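Local structure of V-type ATPase 116 kDa subunit (Meiothermus ruber, 3RRK) at residues Ala116-Glu121 with Lys232-Leu237; Ile122-Leu127 with Arg214-Tyr219; Glu15-Ala20 with Ala31-Ala36; Pro22-Arg27 with Gly306-Gln311; Glu95-Val100 with Ile261-Arg266. The protein probably takes part, as subunit I, in proton transport by a rotary V-type ATPase, this chain being its cytoplasmic N-terminal domain. All coordinates share one frame; numbering follows the deposited sequence.

Four of the contacts form two pairs on opposite sides of the chain's centre, contacts 1 and 2 in the helical arm and contacts 3 and 4 in the proximal lobe, with contact 5 between the pairs. Contacts 1 and 2 share helix 94-138; their centres are about 9 Å apart and they touch, R234 CB lying 3.6 Å from I125 CD1. Contacts 3 and 4, with centres about 11 Å apart, both reach the four-stranded sheet, where A20 N probably donates to D310 O. Contact 5 joins the same two long helices as contact 1, with centres about 35 Å apart, and lies about 31 Å from contact 3, centre to centre. A sulfate, probably from the crystallisation liquor, lies about 4 Å from the I125 side chain.

Contact 1. Residues Ala116-Glu121 with Lys232-Leu237; sequences AALEEE and KERARL
L118 and E121, one helical turn apart, both meet R234 where helices 94-138 and 224-281 run antiparallel in the long helical arm of the domain. L118 comes first. Its CD2 methyl lies at the edge of the R234 guanidinium, 3.9 Å from NH2, and the two side chains cross at about a right angle. The same leucine also packs on A238 and I245 of helix 224-281, so a branched apolar residue suits this buried position. At E121 the contact becomes ionic. CG stands anti to the backbone N (chi1 -153°) and the extended chain carries the carboxylate across to R234, which folds back at chi2 and chi3 to receive it. E121 shares the arginine with E241, whose OE1 forms a second salt bridge to NH2, so the positive charge is balanced from both helices. Towards E121 the grip is two-pronged: R234 NH2 donates to E121 OE1 at 3.3 Å and NE weakly to OE2 at 3.2 Å, with the carboxylate and guanidinium planes 47° apart.

Contact 2. Residues Ile122-Leu127 with Arg214-Tyr219; sequences IQTIEL and RFPGAY
T124 turns its CG2 methyl anti to the backbone N and towards P216, which leaves OG1 beside that N (chi1 -60°) and bonded to E120 O one turn back along the helix. The hydroxyl is thus satisfied within helix 94-138 while the methyl serves the contact. T124 CG2 reaches P216 CG tip to tip and lies 4.1 Å from Y219 CE2, meeting that ring obliquely. I125 supplies the second point: its CD1 lies 4.1 Å from Y219 OH, the two side chains crossing at about a right angle. The chain turns between P216 and Y219 at G217, whose positive phi glycine adopts easily, and both residues face the helix. The turn belongs to the loop that returns from the distal lobe to helix 224-281; F215 packs beside it on F128, A132 and L135. The segments meet through the T124 methyl, the proline ring and the tyrosine, whose OH lies against I125; with no hydrogen bond between them, the contact depends on shape more than on directed bonds.

Contact 3. Residues Glu15-Ala20 with Ala31-Ala36; sequences EKLIVA and AELQKA
V19 and L33 have the closest backbones here, their CA atoms 9.5 Å apart, a spacing that places helix 26-36 over one face of the sheet to which strand 15-21 belongs. Side chains bridge the gap. L33 points at the strand with CG anti to its carbonyl carbon (chi1 -57°), and its two methyls divide the work: CD2 lies 4.4 Å from L17 CD2, and CD1 lies 4.3 Å from V19 CG2. L17 and V19 are two positions apart, so the alternation of the strand turns both to the helix, while I18 between them goes to the other face and touches M280 of helix 224-281. L33 also rests on L289 of the neighbouring strand 287-293. That strand lies between 15-21 and 41-44, which run parallel to each other, making strand, helix and strand a split beta-alpha-beta unit. The order 41-44, 287-293, 15-21, 310-313 matches a ferredoxin-like sheet, consistent with the alpha/beta proximal lobe. Branched aliphatic side chains suit both sides of this buried interface: they have no polar group to satisfy, and helix and strand are joined by van der Waals contact and the exclusion of water.

Contact 4. Residues Pro22-Arg27 with Gly306-Gln311; sequences PKRLAR and GRLRDQ
P22 and L308 make the closer-fitting part of this surface contact, and R24 meets L308 on the looser, solvent side. The proline's CD sits 3.7 Å from L308 O, so the edge of its ring rests on a carbonyl oxygen, a contact without a hydrogen bond, and the turn beginning at P22 is placed beside the other loop. The CA atoms of P22 and R309 are 7.4 Å apart, the nearest backbone approach of the two segments. L308 reaches across, and L25 points back at it from the N-cap position of helix 26-36, though it stops short of close contact. Near the solvent, the guanidinium of R24 meets L308 CD2 with its edge, and the two side chains cross at about a right angle. The 3.0 Å between R24 NH2 and L308 CD2 is doubtful at this resolution and says little about tightness. L25 CD1 lies over one guanidinium face, 3.4 Å above its plane and offset toward the rim, so the flat charged group touches both leucines while staying at the surface. G306 and R307 both have positive phi in the bend that brings L308 round. The contact thus joins the loop from strand 15-21 to helix 26-36 with the loop from helix 298-303 to strand 310-313, beside adjacent antiparallel strands, consistent with a ferredoxin-like fold of strand order 2-3-1-4.

Contact 5. Residues Glu95-Val100 with Ile261-Arg266; sequences EEAEAV and IALWTR
L263 fits between A97 and V100, residues on one side of helix 94-138 and nearly a turn apart. Its CD2 methyl packs on A97 CB at 3.6 Å, and its CD1 lies 4.2 Å from V100 CG1, the leucine and valine side chains crossing obliquely. The leucine's fork thus spans both partners. Alanine suits the closest point: its single methyl permits the CA atoms of A97 and L263 to approach to 6.6 Å, while the bulkier V100 fills the more exposed margin. Behind this apolar layer, within helix 224-281, T265 OG1 donates to I261 O at 2.8 Å, while T265 N reaches the same oxygen from the opposite face of its plane. The links beyond the helix come from T265 OG1, which also bonds to S86 N, and from R266, which donates to the carbonyl oxygens of F90 and G92 and so ties helix 224-281 to the segment just ahead of helix 94-138. On the other helix, E95 and E98 both form salt bridges to R64 of helix 56-79, and E73 of that helix accepts from W264 NE1. Helices 94-138 and 224-281 run antiparallel here, with helix 56-79 packed beside them in a three-helix bundle.

Contact 1. Residues Ala116-Glu121 with Lys232-Leu237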
# COMPACT_ATOMS: atom_id res chain seq x y z
N ALA A 116 9.24 5.77 1.62
CA ALA A 116 9.40 4.68 0.66
C ALA A 116 10.33 5.02 -0.50
O ALA A 116 11.12 4.17 -0.93
CB ALA A 116 8.02 4.20 0.13
N ALA A 117 10.25 6.24 -1.02
CA ALA A 117 11.11 6.65 -2.14
C ALA A 117 12.57 6.68 -1.71
O ALA A 117 13.44 6.19 -2.42
CB ALA A 117 10.70 8.00 -2.70
N LEU A 118 12.83 7.22 -0.53
CA LEU A 118 14.16 7.16 0.06
C LEU A 118 14.66 5.74 0.28
O LEU A 118 15.79 5.44 -0.08
CB LEU A 118 14.22 7.99 1.33
CG LEU A 118 14.19 9.48 1.00
CD1 LEU A 118 13.25 10.24 1.92
CD2 LEU A 118 15.60 10.08 1.01
N GLU A 119 13.84 4.87 0.85
CA GLU A 119 14.31 3.51 1.13
C GLU A 119 14.63 2.75 -0.15
O GLU A 119 15.60 2.01 -0.21
CB GLU A 119 13.31 2.75 1.98
CG GLU A 119 13.05 3.37 3.34
CD GLU A 119 11.90 2.69 4.07
OE1 GLU A 119 11.12 1.96 3.42
OE2 GLU A 119 11.78 2.90 5.30
N GLU A 120 13.81 2.95 -1.18
CA GLU A 120 14.03 2.28 -2.46
C GLU A 120 15.29 2.84 -3.13
O GLU A 120 16.01 2.12 -3.82
CB GLU A 120 12.81 2.46 -3.38
CG GLU A 120 11.92 1.23 -3.55
CD GLU A 120 11.01 0.94 -2.34
OE1 GLU A 120 11.42 0.15 -1.45
OE2 GLU A 120 9.87 1.47 -2.28
N GLU A 121 15.54 4.12 -2.89
CA GLU A 121 16.69 4.80 -3.46
C GLU A 121 17.97 4.23 -2.85
O GLU A 121 18.90 3.84 -3.56
CB GLU A 121 16.58 6.31 -3.17
CG GLU A 121 17.28 7.27 -4.17
CD GLU A 121 16.84 8.73 -4.01
OE1 GLU A 121 16.42 9.13 -2.91
OE2 GLU A 121 16.91 9.47 -5.01
N LYS A 232 26.41 8.74 -5.93
CA LYS A 232 27.39 9.03 -4.89
C LYS A 232 26.87 10.12 -3.96
O LYS A 232 27.18 10.13 -2.77
CB LYS A 232 28.71 9.46 -5.52
CG LYS A 232 29.83 9.76 -4.53
CD LYS A 232 31.09 10.23 -5.25
CE LYS A 232 32.03 10.99 -4.32
NZ LYS A 232 33.18 11.61 -5.05
N GLU A 233 26.06 11.02 -4.50
CA GLU A 233 25.59 12.15 -3.72
C GLU A 233 24.28 11.80 -3.01
O GLU A 233 24.05 12.22 -1.88
CB GLU A 233 25.42 13.39 -4.60
CG GLU A 233 23.99 13.71 -4.97
CD GLU A 233 23.89 14.82 -6.00
OE1 GLU A 233 24.60 15.84 -5.86
OE2 GLU A 233 23.10 14.67 -6.96
N ARG A 234 23.43 11.03 -3.67
CA ARG A 234 22.25 10.50 -3.01
C ARG A 234 22.70 9.62 -1.84
O ARG A 234 22.01 9.52 -0.83
CB ARG A 234 21.35 9.71 -3.97
CG ARG A 234 20.78 10.52 -5.13
CD ARG A 234 19.99 11.72 -4.65
NE ARG A 234 19.02 11.37 -3.60
CZ ARG A 234 18.77 12.13 -2.53
NH1 ARG A 234 19.41 13.28 -2.37
NH2 ARG A 234 17.88 11.74 -1.63
N ALA A 235 23.86 8.98 -1.98
CA ALA A 235 24.38 8.12 -0.91
C ALA A 235 24.81 8.94 0.29
O ALA A 235 24.88 8.43 1.41
CB ALA A 235 25.54 7.26 -1.41
N ARG A 236 25.10 10.22 0.07
CA ARG A 236 25.49 11.10 1.16
C ARG A 236 24.26 11.80 1.73
O ARG A 236 24.17 12.01 2.94
CB ARG A 236 26.51 12.14 0.67
CG ARG A 236 27.31 12.81 1.79
CD ARG A 236 28.21 13.93 1.28
NE ARG A 236 27.45 15.09 0.81
CZ ARG A 236 27.23 15.37 -0.47
NH1 ARG A 236 27.72 14.58 -1.42
NH2 ARG A 236 26.53 16.45 -0.80
N LEU A 237 23.32 12.14 0.86
CA LEU A 237 22.15 12.91 1.27
C LEU A 237 20.98 12.05 1.77
O LEU A 237 20.33 12.39 2.76
CB LEU A 237 21.69 13.83 0.14
CG LEU A 237 22.72 14.86 -0.35
CD1 LEU A 237 22.19 15.67 -1.54
CD2 LEU A 237 23.16 15.78 0.78

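Contact 2. Residues Ile122-Leu127 with Arg214-Tyr219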
# COMPACT_ATOMS: atom_id res chain seq x y z
N ILE A 122 18.00 4.20 -1.52
CA ILE A 122 19.13 3.67 -0.78
C ILE A 122 19.44 2.21 -1.11
O ILE A 122 20.61 1.82 -1.20
CB ILE A 122 18.89 3.84 0.72
CG1 ILE A 122 18.85 5.32 1.07
CG2 ILE A 122 19.96 3.15 1.52
CD1 ILE A 122 18.41 5.60 2.51
N GLN A 123 18.41 1.41 -1.29
CA GLN A 123 18.61 0.01 -1.67
C GLN A 123 19.17 -0.14 -3.09
O GLN A 123 20.05 -0.96 -3.33
CB GLN A 123 17.32 -0.79 -1.50
CG GLN A 123 16.86 -0.88 -0.06
CD GLN A 123 15.46 -1.44 0.08
OE1 GLN A 123 14.95 -2.11 -0.81
NE2 GLN A 123 14.81 -1.14 1.21
N THR A 124 18.64 0.65 -4.02
CA THR A 124 19.18 0.70 -5.38
C THR A 124 20.67 0.99 -5.35
O THR A 124 21.47 0.30 -5.98
CB THR A 124 18.54 1.83 -6.18
OG1 THR A 124 17.13 1.62 -6.26
CG2 THR A 124 19.11 1.88 -7.56
N ILE A 125 21.04 2.03 -4.62
CA ILE A 125 22.43 2.37 -4.48
C ILE A 125 23.22 1.23 -3.85
O ILE A 125 24.40 1.05 -4.14
CB ILE A 125 22.59 3.68 -3.67
CG1 ILE A 125 22.11 4.87 -4.51
CG2 ILE A 125 24.03 3.86 -3.22
CD1 ILE A 125 21.92 6.14 -3.72
N GLU A 126 22.57 0.45 -2.98
CA GLU A 126 23.23 -0.69 -2.33
C GLU A 126 23.54 -1.80 -3.33
O GLU A 126 24.60 -2.40 -3.31
CB GLU A 126 22.35 -1.28 -1.24
CG GLU A 126 22.30 -0.49 0.04
CD GLU A 126 21.87 -1.35 1.21
OE1 GLU A 126 22.33 -2.52 1.28
OE2 GLU A 126 21.08 -0.87 2.05
N LEU A 127 22.58 -2.06 -4.20
CA LEU A 127 22.73 -3.07 -5.22
C LEU A 127 23.69 -2.66 -6.33
O LEU A 127 24.64 -3.38 -6.63
CB LEU A 127 21.36 -3.41 -5.80
CG LEU A 127 20.58 -4.37 -4.90
CD1 LEU A 127 19.16 -4.51 -5.39
CD2 LEU A 127 21.28 -5.70 -4.89
N ARG A 214 21.17 -2.88 -16.93
CA ARG A 214 20.28 -1.75 -16.82
C ARG A 214 20.35 -1.25 -15.39
O ARG A 214 20.53 -2.02 -14.45
CB ARG A 214 18.84 -2.16 -17.15
CG ARG A 214 18.63 -2.75 -18.54
CD ARG A 214 18.75 -1.68 -19.62
NE ARG A 214 18.90 -2.28 -20.95
CZ ARG A 214 19.02 -1.60 -22.08
NH1 ARG A 214 18.99 -0.27 -22.07
NH2 ARG A 214 19.16 -2.24 -23.24
N PHE A 215 20.26 0.06 -15.22
CA PHE A 215 20.14 0.63 -13.90
C PHE A 215 18.72 1.06 -13.72
O PHE A 215 18.13 1.61 -14.64
CB PHE A 215 21.12 1.78 -13.72
CG PHE A 215 22.53 1.33 -13.61
CD1 PHE A 215 23.07 1.01 -12.37
CD2 PHE A 215 23.30 1.15 -14.74
CE1 PHE A 215 24.37 0.56 -12.26
CE2 PHE A 215 24.60 0.70 -14.64
CZ PHE A 215 25.14 0.40 -13.39
N PRO A 216 18.15 0.76 -12.55
CA PRO A 216 16.73 0.97 -12.32
C PRO A 216 16.42 2.45 -12.23
O PRO A 216 17.32 3.26 -11.97
CB PRO A 216 16.52 0.32 -10.95
CG PRO A 216 17.83 0.48 -10.27
CD PRO A 216 18.85 0.29 -11.34
N GLY A 217 15.16 2.80 -12.47
CA GLY A 217 14.68 4.16 -12.26
C GLY A 217 15.35 5.20 -13.13
O GLY A 217 15.79 4.91 -14.24
N ALA A 218 15.42 6.42 -12.60
CA ALA A 218 16.04 7.53 -13.31
C ALA A 218 17.42 7.19 -13.86
O ALA A 218 17.78 7.63 -14.95
CB ALA A 218 16.11 8.76 -12.40
N TYR A 219 18.20 6.39 -13.13
CA TYR A 219 19.57 6.10 -13.55
C TYR A 219 19.66 5.46 -14.93
O TYR A 219 20.71 5.52 -15.56
CB TYR A 219 20.28 5.18 -12.55
CG TYR A 219 20.31 5.73 -11.16
CD1 TYR A 219 21.18 6.76 -10.82
CD2 TYR A 219 19.45 5.24 -10.18
CE1 TYR A 219 21.19 7.29 -9.54
CE2 TYR A 219 19.46 5.76 -8.91
CZ TYR A 219 20.33 6.78 -8.60
OH TYR A 219 20.34 7.29 -7.33

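Contact 3. Residues Glu15-Ala20 with Ala31-Ala36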
# COMPACT_ATOMS: atom_id res chain seq x y z
N GLU A 15 -38.95 2.20 22.44
CA GLU A 15 -38.32 2.23 21.11
C GLU A 15 -38.53 0.95 20.29
O GLU A 15 -38.34 -0.16 20.80
CB GLU A 15 -36.81 2.51 21.22
CG GLU A 15 -36.44 3.88 21.75
CD GLU A 15 -34.95 4.02 22.00
OE1 GLU A 15 -34.24 2.99 21.98
OE2 GLU A 15 -34.49 5.17 22.23
N LYS A 16 -38.89 1.11 19.02
CA LYS A 16 -39.09 -0.02 18.13
C LYS A 16 -37.77 -0.72 17.84
O LYS A 16 -36.75 -0.07 17.64
CB LYS A 16 -39.76 0.43 16.82
CG LYS A 16 -39.85 -0.66 15.76
CD LYS A 16 -40.68 -0.24 14.55
CE LYS A 16 -42.17 -0.22 14.87
NZ LYS A 16 -42.99 0.10 13.67
N LEU A 17 -37.79 -2.05 17.83
CA LEU A 17 -36.61 -2.83 17.46
C LEU A 17 -36.88 -3.65 16.21
O LEU A 17 -37.96 -4.21 16.04
CB LEU A 17 -36.14 -3.76 18.59
CG LEU A 17 -34.97 -4.67 18.16
CD1 LEU A 17 -33.58 -3.97 18.28
CD2 LEU A 17 -34.98 -5.99 18.91
N ILE A 18 -35.91 -3.70 15.31
CA ILE A 18 -36.06 -4.47 14.10
C ILE A 18 -34.83 -5.33 13.96
O ILE A 18 -33.71 -4.84 14.04
CB ILE A 18 -36.23 -3.56 12.87
CG1 ILE A 18 -37.36 -2.56 13.12
CG2 ILE A 18 -36.54 -4.39 11.64
CD1 ILE A 18 -37.01 -1.17 12.67
N VAL A 19 -35.04 -6.63 13.79
CA VAL A 19 -33.95 -7.57 13.77
C VAL A 19 -34.09 -8.50 12.58
O VAL A 19 -35.19 -8.90 12.24
CB VAL A 19 -33.95 -8.42 15.03
CG1 VAL A 19 -32.69 -9.27 15.09
CG2 VAL A 19 -34.06 -7.54 16.26
N ALA A 20 -32.97 -8.84 11.96
CA ALA A 20 -32.98 -9.79 10.87
C ALA A 20 -31.83 -10.78 11.03
O ALA A 20 -30.82 -10.48 11.67
CB ALA A 20 -32.92 -9.08 9.53
N ALA A 31 -36.74 -16.52 20.56
CA ALA A 31 -36.57 -16.92 21.95
C ALA A 31 -35.74 -15.90 22.73
O ALA A 31 -36.14 -15.42 23.79
CB ALA A 31 -35.92 -18.28 22.03
N GLU A 32 -34.58 -15.57 22.16
CA GLU A 32 -33.62 -14.70 22.83
C GLU A 32 -34.17 -13.29 23.03
O GLU A 32 -33.92 -12.65 24.05
CB GLU A 32 -32.31 -14.68 22.04
CG GLU A 32 -31.10 -14.22 22.84
CD GLU A 32 -30.77 -15.12 24.03
OE1 GLU A 32 -31.48 -16.13 24.25
OE2 GLU A 32 -29.79 -14.81 24.74
N LEU A 33 -34.92 -12.80 22.04
CA LEU A 33 -35.63 -11.54 22.19
C LEU A 33 -36.64 -11.59 23.34
O LEU A 33 -36.66 -10.71 24.21
CB LEU A 33 -36.32 -11.18 20.89
CG LEU A 33 -35.37 -11.08 19.69
CD1 LEU A 33 -36.12 -10.59 18.45
CD2 LEU A 33 -34.17 -10.18 19.99
N GLN A 34 -37.49 -12.62 23.35
CA GLN A 34 -38.50 -12.77 24.39
C GLN A 34 -37.89 -12.68 25.78
O GLN A 34 -38.38 -11.96 26.65
CB GLN A 34 -39.26 -14.09 24.26
CG GLN A 34 -40.29 -14.31 25.38
CD GLN A 34 -41.00 -15.66 25.34
OE1 GLN A 34 -40.42 -16.69 24.98
NE2 GLN A 34 -42.27 -15.67 25.72
N LYS A 35 -36.80 -13.43 25.96
CA LYS A 35 -36.21 -13.63 27.28
C LYS A 35 -35.28 -12.49 27.67
O LYS A 35 -34.80 -12.43 28.80
CB LYS A 35 -35.46 -14.96 27.36
CG LYS A 35 -34.06 -14.92 26.78
CD LYS A 35 -33.10 -15.78 27.60
CE LYS A 35 -33.55 -17.23 27.64
NZ LYS A 35 -32.69 -18.03 28.54
N ALA A 36 -35.02 -11.60 26.71
CA ALA A 36 -34.26 -10.40 27.00
C ALA A 36 -35.23 -9.32 27.48
O ALA A 36 -34.83 -8.38 28.18
CB ALA A 36 -33.50 -9.94 25.78

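Contact 4. Residues Pro22-Arg27 with Gly306-Gln311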
# COMPACT_ATOMS: atom_id res chain seq x y z
N PRO A 22 -30.46 -15.17 9.62
CA PRO A 22 -30.75 -16.34 8.78
C PRO A 22 -32.08 -16.93 9.21
O PRO A 22 -32.49 -16.70 10.35
CB PRO A 22 -29.61 -17.30 9.12
CG PRO A 22 -29.12 -16.87 10.48
CD PRO A 22 -29.33 -15.39 10.54
N LYS A 23 -32.75 -17.66 8.33
CA LYS A 23 -33.97 -18.35 8.71
C LYS A 23 -33.70 -19.42 9.75
O LYS A 23 -34.54 -19.69 10.59
CB LYS A 23 -34.68 -18.95 7.50
CG LYS A 23 -35.39 -17.92 6.64
CD LYS A 23 -36.65 -18.49 6.01
CE LYS A 23 -37.49 -17.37 5.41
NZ LYS A 23 -38.77 -17.89 4.84
N ARG A 24 -32.51 -20.02 9.69
CA ARG A 24 -32.11 -21.05 10.65
C ARG A 24 -32.39 -20.58 12.06
O ARG A 24 -32.76 -21.37 12.93
CB ARG A 24 -30.62 -21.34 10.57
CG ARG A 24 -30.06 -21.58 9.18
CD ARG A 24 -28.56 -21.90 9.27
NE ARG A 24 -27.77 -20.80 9.84
CZ ARG A 24 -27.01 -20.90 10.93
NH1 ARG A 24 -26.92 -22.05 11.58
NH2 ARG A 24 -26.34 -19.84 11.36
N LEU A 25 -32.20 -19.28 12.30
CA LEU A 25 -32.29 -18.74 13.65
C LEU A 25 -33.60 -18.04 13.94
O LEU A 25 -33.70 -17.29 14.92
CB LEU A 25 -31.13 -17.78 13.93
CG LEU A 25 -29.79 -18.41 14.31
CD1 LEU A 25 -29.16 -19.16 13.14
CD2 LEU A 25 -28.86 -17.32 14.83
N ALA A 26 -34.60 -18.26 13.10
CA ALA A 26 -35.90 -17.65 13.34
C ALA A 26 -36.34 -17.88 14.79
O ALA A 26 -36.79 -16.94 15.46
CB ALA A 26 -36.93 -18.18 12.37
N ARG A 27 -36.18 -19.12 15.26
CA ARG A 27 -36.67 -19.55 16.57
C ARG A 27 -35.78 -19.16 17.75
O ARG A 27 -36.28 -18.72 18.79
CB ARG A 27 -36.89 -21.07 16.60
CG ARG A 27 -38.10 -21.57 15.83
CD ARG A 27 -38.06 -23.08 15.72
NE ARG A 27 -36.71 -23.54 15.39
CZ ARG A 27 -36.37 -24.80 15.14
NH1 ARG A 27 -37.30 -25.75 15.16
NH2 ARG A 27 -35.11 -25.10 14.85
N GLY A 306 -25.34 -12.25 19.35
CA GLY A 306 -25.38 -13.25 18.29
C GLY A 306 -24.22 -13.18 17.30
O GLY A 306 -23.48 -14.15 17.16
N ARG A 307 -24.08 -12.05 16.61
CA ARG A 307 -23.02 -11.81 15.62
C ARG A 307 -23.44 -12.16 14.18
O ARG A 307 -22.88 -11.60 13.23
CB ARG A 307 -21.72 -12.54 15.99
CG ARG A 307 -20.54 -12.22 15.09
CD ARG A 307 -19.36 -13.19 15.30
NE ARG A 307 -18.98 -13.33 16.71
CZ ARG A 307 -17.95 -14.05 17.14
NH1 ARG A 307 -17.19 -14.71 16.28
NH2 ARG A 307 -17.69 -14.12 18.44
N LEU A 308 -24.40 -13.08 14.03
CA LEU A 308 -24.93 -13.50 12.72
C LEU A 308 -26.14 -12.67 12.26
O LEU A 308 -26.69 -12.88 11.17
CB LEU A 308 -25.36 -14.98 12.74
CG LEU A 308 -24.43 -16.13 13.15
CD1 LEU A 308 -24.41 -16.32 14.67
CD2 LEU A 308 -24.87 -17.42 12.46
N ARG A 309 -26.53 -11.73 13.11
CA ARG A 309 -27.77 -10.98 12.95
C ARG A 309 -27.45 -9.50 13.03
O ARG A 309 -26.42 -9.11 13.57
CB ARG A 309 -28.68 -11.29 14.13
CG ARG A 309 -28.05 -10.87 15.44
CD ARG A 309 -28.97 -11.04 16.63
NE ARG A 309 -29.86 -9.89 16.84
CZ ARG A 309 -29.73 -8.99 17.81
NH1 ARG A 309 -28.74 -9.08 18.69
NH2 ARG A 309 -30.60 -7.99 17.90
N ASP A 310 -28.35 -8.67 12.52
CA ASP A 310 -28.23 -7.24 12.73
C ASP A 310 -29.56 -6.61 13.14
O ASP A 310 -30.61 -6.91 12.59
CB ASP A 310 -27.62 -6.52 11.52
CG ASP A 310 -28.06 -7.12 10.20
OD1 ASP A 310 -29.20 -6.86 9.76
OD2 ASP A 310 -27.24 -7.84 9.59
N GLN A 311 -29.49 -5.74 14.13
CA GLN A 311 -30.67 -5.07 14.63
C GLN A 311 -30.63 -3.61 14.19
O GLN A 311 -29.69 -3.18 13.54
CB GLN A 311 -30.69 -5.15 16.16
CG GLN A 311 -29.90 -4.05 16.88
CD GLN A 311 -28.43 -4.41 17.11
OE1 GLN A 311 -27.92 -5.39 16.55
NE2 GLN A 311 -27.75 -3.63 17.95

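Contact 5. Residues Glu95-Val100 with Ile261-Arg266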
# COMPACT_ATOMS: atom_id res chain seq x y z
N GLU A 95 -18.55 15.16 11.28
CA GLU A 95 -17.86 16.38 10.94
C GLU A 95 -16.58 16.61 11.77
O GLU A 95 -15.51 16.86 11.23
CB GLU A 95 -18.82 17.56 11.05
CG GLU A 95 -19.90 17.61 9.93
CD GLU A 95 -21.04 16.55 10.06
OE1 GLU A 95 -21.32 16.07 11.18
OE2 GLU A 95 -21.67 16.23 9.02
N GLU A 96 -16.69 16.48 13.08
CA GLU A 96 -15.52 16.53 13.94
C GLU A 96 -14.49 15.45 13.56
O GLU A 96 -13.31 15.74 13.44
CB GLU A 96 -15.96 16.39 15.39
CG GLU A 96 -15.10 17.04 16.41
CD GLU A 96 -15.68 16.92 17.82
OE1 GLU A 96 -16.81 16.38 18.00
OE2 GLU A 96 -15.00 17.38 18.76
N ALA A 97 -14.94 14.22 13.37
CA ALA A 97 -14.03 13.12 12.98
C ALA A 97 -13.29 13.43 11.69
O ALA A 97 -12.07 13.27 11.57
CB ALA A 97 -14.79 11.79 12.82
N GLU A 98 -14.06 13.87 10.71
CA GLU A 98 -13.49 14.19 9.43
C GLU A 98 -12.49 15.37 9.56
O GLU A 98 -11.45 15.40 8.88
CB GLU A 98 -14.61 14.56 8.48
CG GLU A 98 -15.45 13.43 7.93
CD GLU A 98 -16.66 14.01 7.19
OE1 GLU A 98 -17.14 15.11 7.59
OE2 GLU A 98 -17.13 13.40 6.21
N ALA A 99 -12.81 16.34 10.41
CA ALA A 99 -11.99 17.56 10.54
C ALA A 99 -10.68 17.25 11.24
O ALA A 99 -9.66 17.89 10.97
CB ALA A 99 -12.76 18.66 11.30
N VAL A 100 -10.72 16.27 12.13
CA VAL A 100 -9.54 15.83 12.88
C VAL A 100 -8.60 14.98 12.02
O VAL A 100 -7.40 14.97 12.24
CB VAL A 100 -9.97 15.03 14.15
CG1 VAL A 100 -8.78 14.31 14.82
CG2 VAL A 100 -10.65 15.96 15.13
N ILE A 261 -6.77 5.53 15.88
CA ILE A 261 -7.35 4.29 16.36
C ILE A 261 -8.79 4.48 16.82
O ILE A 261 -9.68 3.72 16.44
CB ILE A 261 -6.48 3.69 17.48
CG1 ILE A 261 -5.35 2.85 16.88
CG2 ILE A 261 -7.30 2.80 18.41
CD1 ILE A 261 -4.36 2.36 17.91
N ALA A 262 -9.02 5.50 17.64
CA ALA A 262 -10.38 5.79 18.09
C ALA A 262 -11.33 6.20 16.95
O ALA A 262 -12.53 5.99 17.04
CB ALA A 262 -10.35 6.87 19.13
N LEU A 263 -10.78 6.83 15.91
CA LEU A 263 -11.55 7.21 14.73
C LEU A 263 -11.91 5.97 13.94
O LEU A 263 -13.05 5.78 13.51
CB LEU A 263 -10.74 8.17 13.85
CG LEU A 263 -10.56 9.57 14.44
CD1 LEU A 263 -9.28 10.25 13.95
CD2 LEU A 263 -11.81 10.42 14.22
N TRP A 264 -10.91 5.13 13.73
CA TRP A 264 -11.09 3.92 12.97
C TRP A 264 -12.20 3.12 13.62
O TRP A 264 -13.13 2.63 12.95
CB TRP A 264 -9.79 3.13 12.97
CG TRP A 264 -9.90 1.84 12.23
CD1 TRP A 264 -9.80 1.66 10.88
CD2 TRP A 264 -10.13 0.54 12.79
NE1 TRP A 264 -9.95 0.33 10.57
CE2 TRP A 264 -10.16 -0.38 11.72
CE3 TRP A 264 -10.31 0.06 14.10
CZ2 TRP A 264 -10.37 -1.75 11.91
CZ3 TRP A 264 -10.52 -1.30 14.29
CH2 TRP A 264 -10.54 -2.19 13.20
N THR A 265 -12.11 3.01 14.93
CA THR A 265 -13.03 2.20 15.69
C THR A 265 -14.45 2.72 15.55
O THR A 265 -15.36 2.00 15.11
CB THR A 265 -12.58 2.13 17.14
OG1 THR A 265 -11.28 1.53 17.18
CG2 THR A 265 -13.53 1.29 17.97
N ARG A 266 -14.66 3.98 15.88
CA ARG A 266 -15.99 4.54 15.72
C ARG A 266 -16.54 4.34 14.29
O ARG A 266 -17.71 4.02 14.11
CB ARG A 266 -15.98 6.02 16.11
CG ARG A 266 -17.17 6.82 15.64
CD ARG A 266 -18.40 6.53 16.45
NE ARG A 266 -19.53 7.36 16.03
CZ ARG A 266 -19.66 8.65 16.30
NH1 ARG A 266 -18.72 9.30 17.00
NH2 ARG A 266 -20.73 9.31 15.87